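Local coordinates for chromosomal replication initiator protein DnaA (Helicobacter pylori, PDB 2WP0), which probably initiates and regulates chromosome replication by binding the replication origin in its ATP form, its domain I serving oligomerization and the binding of regulators, at residues L33-N38 with A45-P50. Residues are numbered along the deposited sequence; the frame is centred on the assembly and turned at random.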
ATOM      1  N   LEU D  33      -3.398  21.272 -33.906  1.00 31.30           N
ATOM      2  CA  LEU D  33      -4.637  20.788 -34.491  1.00 32.95           C
ATOM      3  C   LEU D  33      -4.701  21.212 -35.958  1.00 31.70           C
ATOM      4  O   LEU D  33      -4.241  22.300 -36.318  1.00 32.09           O
ATOM      5  CB  LEU D  33      -5.783  21.439 -33.727  1.00 31.88           C
ATOM      6  CG  LEU D  33      -6.997  20.632 -33.324  1.00 33.75           C
ATOM      7  CD1 LEU D  33      -6.594  19.195 -33.287  1.00 33.40           C
ATOM      8  CD2 LEU D  33      -7.451  21.123 -31.967  1.00 32.91           C
ATOM      9  N   LYS D  34      -5.259  20.386 -36.828  1.00 63.47           N
ATOM     10  CA  LYS D  34      -5.416  20.889 -38.176  1.00 66.72           C
ATOM     11  C   LYS D  34      -6.625  20.387 -38.913  1.00 67.84           C
ATOM     12  O   LYS D  34      -7.045  19.244 -38.744  1.00 65.49           O
ATOM     13  CB  LYS D  34      -4.147  20.717 -38.990  1.00 65.39           C
ATOM     14  CG  LYS D  34      -3.740  19.311 -39.256  1.00 64.53           C
ATOM     15  CD  LYS D  34      -2.278  19.349 -39.580  1.00 63.34           C
ATOM     16  CE  LYS D  34      -1.939  20.722 -40.135  1.00 64.99           C
ATOM     17  NZ  LYS D  34      -0.568  21.138 -39.759  1.00 64.77           N
ATOM     18  N   TYR D  35      -7.163  21.272 -39.748  1.00 57.67           N
ATOM     19  CA  TYR D  35      -8.501  21.114 -40.290  1.00 57.23           C
ATOM     20  C   TYR D  35      -8.596  20.124 -41.440  1.00 57.25           C
ATOM     21  O   TYR D  35      -7.644  19.932 -42.206  1.00 58.75           O
ATOM     22  CB  TYR D  35      -9.065  22.471 -40.711  1.00 59.78           C
ATOM     23  CG  TYR D  35     -10.552  22.448 -40.990  1.00 58.99           C
ATOM     24  CD1 TYR D  35     -11.436  21.839 -40.102  1.00 56.26           C
ATOM     25  CD2 TYR D  35     -11.071  23.038 -42.134  1.00 60.89           C
ATOM     26  CE1 TYR D  35     -12.789  21.819 -40.343  1.00 55.62           C
ATOM     27  CE2 TYR D  35     -12.419  23.022 -42.384  1.00 60.40           C
ATOM     28  CZ  TYR D  35     -13.275  22.413 -41.488  1.00 57.80           C
ATOM     29  OH  TYR D  35     -14.627  22.398 -41.751  1.00 57.95           O
ATOM     30  N   ASN D  36      -9.781  19.531 -41.554  1.00 67.81           N
ATOM     31  CA  ASN D  36     -10.043  18.413 -42.446  1.00 65.85           C
ATOM     32  C   ASN D  36     -11.293  18.671 -43.296  1.00 66.17           C
ATOM     33  O   ASN D  36     -12.369  18.176 -42.968  1.00 62.89           O
ATOM     34  CB  ASN D  36     -10.242  17.162 -41.592  1.00 62.10           C
ATOM     35  CG  ASN D  36      -9.926  15.887 -42.327  1.00 59.08           C
ATOM     36  OD1 ASN D  36      -9.707  14.849 -41.704  1.00 57.05           O
ATOM     37  ND2 ASN D  36      -9.903  15.946 -43.651  1.00 58.91           N
ATOM     38  N   PRO D  37     -11.157  19.463 -44.381  1.00 78.06           N
ATOM     39  CA  PRO D  37     -12.269  19.816 -45.276  1.00 78.72           C
ATOM     40  C   PRO D  37     -12.796  18.630 -46.082  1.00 76.47           C
ATOM     41  O   PRO D  37     -13.938  18.647 -46.524  1.00 76.55           O
ATOM     42  CB  PRO D  37     -11.653  20.870 -46.206  1.00 81.47           C
ATOM     43  CG  PRO D  37     -10.462  21.398 -45.462  1.00 82.70           C
ATOM     44  CD  PRO D  37      -9.934  20.211 -44.718  1.00 80.28           C
ATOM     45  N   ASN D  38     -11.961  17.627 -46.303  1.00100.36           N
ATOM     46  CA  ASN D  38     -12.464  16.328 -46.697  1.00 95.95           C
ATOM     47  C   ASN D  38     -12.972  15.771 -45.379  1.00 92.05           C
ATOM     48  O   ASN D  38     -12.326  15.948 -44.351  1.00 91.10           O
ATOM     49  CB  ASN D  38     -11.354  15.427 -47.260  1.00 95.21           C
ATOM     50  CG  ASN D  38     -10.122  16.207 -47.736  1.00 99.56           C
ATOM     51  OD1 ASN D  38      -9.551  15.896 -48.779  1.00100.76           O
ATOM     52  ND2 ASN D  38      -9.697  17.201 -46.961  1.00101.65           N
ATOM     53  N   ALA D  45     -17.194  19.207 -37.794  1.00 43.64           N
ATOM     54  CA  ALA D  45     -15.854  19.629 -38.204  1.00 46.19           C
ATOM     55  C   ALA D  45     -14.833  18.543 -37.845  1.00 43.17           C
ATOM     56  O   ALA D  45     -14.845  17.998 -36.742  1.00 40.71           O
ATOM     57  CB  ALA D  45     -15.476  20.962 -37.559  1.00 50.53           C
ATOM     58  N   PHE D  46     -13.965  18.220 -38.793  1.00 79.10           N
ATOM     59  CA  PHE D  46     -12.918  17.249 -38.543  1.00 76.78           C
ATOM     60  C   PHE D  46     -11.564  17.939 -38.444  1.00 80.53           C
ATOM     61  O   PHE D  46     -11.225  18.784 -39.270  1.00 83.99           O
ATOM     62  CB  PHE D  46     -12.894  16.179 -39.641  1.00 74.33           C
ATOM     63  CG  PHE D  46     -13.918  15.103 -39.457  1.00 68.96           C
ATOM     64  CD1 PHE D  46     -13.654  14.005 -38.656  1.00 65.13           C
ATOM     65  CD2 PHE D  46     -15.149  15.187 -40.078  1.00 67.66           C
ATOM     66  CE1 PHE D  46     -14.604  13.010 -38.480  1.00 61.38           C
ATOM     67  CE2 PHE D  46     -16.101  14.195 -39.906  1.00 63.80           C
ATOM     68  CZ  PHE D  46     -15.829  13.108 -39.106  1.00 60.42           C
ATOM     69  N   PHE D  47     -10.806  17.586 -37.412  1.00 33.59           N
ATOM     70  CA  PHE D  47      -9.437  18.049 -37.264  1.00 36.56           C
ATOM     71  C   PHE D  47      -8.510  16.857 -37.126  1.00 34.82           C
ATOM     72  O   PHE D  47      -8.914  15.775 -36.682  1.00 30.70           O
ATOM     73  CB  PHE D  47      -9.278  18.951 -36.037  1.00 37.47           C
ATOM     74  CG  PHE D  47     -10.304  20.015 -35.952  1.00 34.27           C
ATOM     75  CD1 PHE D  47     -11.454  19.821 -35.213  1.00 38.97           C
ATOM     76  CD2 PHE D  47     -10.151  21.194 -36.646  1.00 35.00           C
ATOM     77  CE1 PHE D  47     -12.433  20.801 -35.149  1.00 35.92           C
ATOM     78  CE2 PHE D  47     -11.125  22.176 -36.592  1.00 36.49           C
ATOM     79  CZ  PHE D  47     -12.269  21.979 -35.837  1.00 36.77           C
ATOM     80  N   TYR D  48      -7.261  17.074 -37.512  1.00 44.78           N
ATOM     81  CA  TYR D  48      -6.214  16.108 -37.281  1.00 44.04           C
ATOM     82  C   TYR D  48      -5.340  16.572 -36.124  1.00 42.76           C
ATOM     83  O   TYR D  48      -5.084  17.759 -35.959  1.00 43.74           O
ATOM     84  CB  TYR D  48      -5.370  15.930 -38.537  1.00 45.14           C
ATOM     85  CG  TYR D  48      -6.001  15.043 -39.581  1.00 43.52           C
ATOM     86  CD1 TYR D  48      -6.410  13.748 -39.271  1.00 40.02           C
ATOM     87  CD2 TYR D  48      -6.167  15.486 -40.888  1.00 45.58           C
ATOM     88  CE1 TYR D  48      -6.977  12.915 -40.233  1.00 37.75           C
ATOM     89  CE2 TYR D  48      -6.731  14.664 -41.863  1.00 44.18           C
ATOM     90  CZ  TYR D  48      -7.134  13.377 -41.528  1.00 39.73           C
ATOM     91  OH  TYR D  48      -7.687  12.561 -42.495  1.00 39.15           O
ATOM     92  N   ALA D  49      -4.918  15.626 -35.302  1.00 36.55           N
ATOM     93  CA  ALA D  49      -3.863  15.856 -34.332  1.00 34.62           C
ATOM     94  C   ALA D  49      -2.728  14.899 -34.674  1.00 31.26           C
ATOM     95  O   ALA D  49      -2.959  13.782 -35.139  1.00 31.00           O
ATOM     96  CB  ALA D  49      -4.369  15.623 -32.923  1.00 33.77           C
ATOM     97  N   PRO D  50      -1.494  15.333 -34.447  1.00 56.14           N
ATOM     98  CA  PRO D  50      -0.309  14.596 -34.887  1.00 54.67           C
ATOM     99  C   PRO D  50      -0.310  13.185 -34.337  1.00 51.53           C
ATOM    100  O   PRO D  50       0.052  12.248 -35.042  1.00 51.14           O
ATOM    101  CB  PRO D  50       0.838  15.371 -34.249  1.00 52.57           C
ATOM    102  CG  PRO D  50       0.264  16.704 -33.893  1.00 54.79           C
ATOM    103  CD  PRO D  50      -1.159  16.475 -33.586  1.00 55.47           C
TER
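Lys-34 and Tyr-48 form the hydrogen-bonded pair of an antiparallel beta hairpin in domain I of DnaA. Lys-34 N donates to Tyr-48 O at 2.8 Å, and Tyr-48 N donates back to Lys-34 O. Both donors lie in the plane of the carbonyl they meet. Tyr-35 and Phe-47 follow as the non-hydrogen-bonded pair. Beyond them, Asn-36 N reaches Phe-46 O in a weak, bent bond.

The two faces of the hairpin differ. On the buried one, the rings of Tyr-35 and Phe-47 meet obliquely, with planes 46° apart. Tyr-35 CD1 touches Phe-47 CE2 at 3.5 Å. The methyl of Ala-45 sits at the edge of the tyrosine ring. On the other flank of Phe-47, Leu-33 CD1 lies 3.9 Å from Phe-47 CB and also packs near Ala-49 CB. Ile-7 and Ile-11 of helix 6-16 pack on Tyr-35, and Ile-11 also meets Phe-47. Ile-58 of helix 52-71 packs on Leu-33. Strand 44-49 is central in the sheet: its Ala-45, Phe-47 and Ala-49 bond through the backbone to strand 84-89.

The opposite face carries Lys-34 and Tyr-48, where Lys-34 CG rests 3.8 Å from Tyr-48 CB. Asn-36 swings its amide across to the same tyrosine. Its CG stands opposite the backbone N (chi1 -155°), and the amide plane is tilted 37° from the ring. Asn-36 OD1 lies over one face of the ring, 3.0 Å from Tyr-48 CZ.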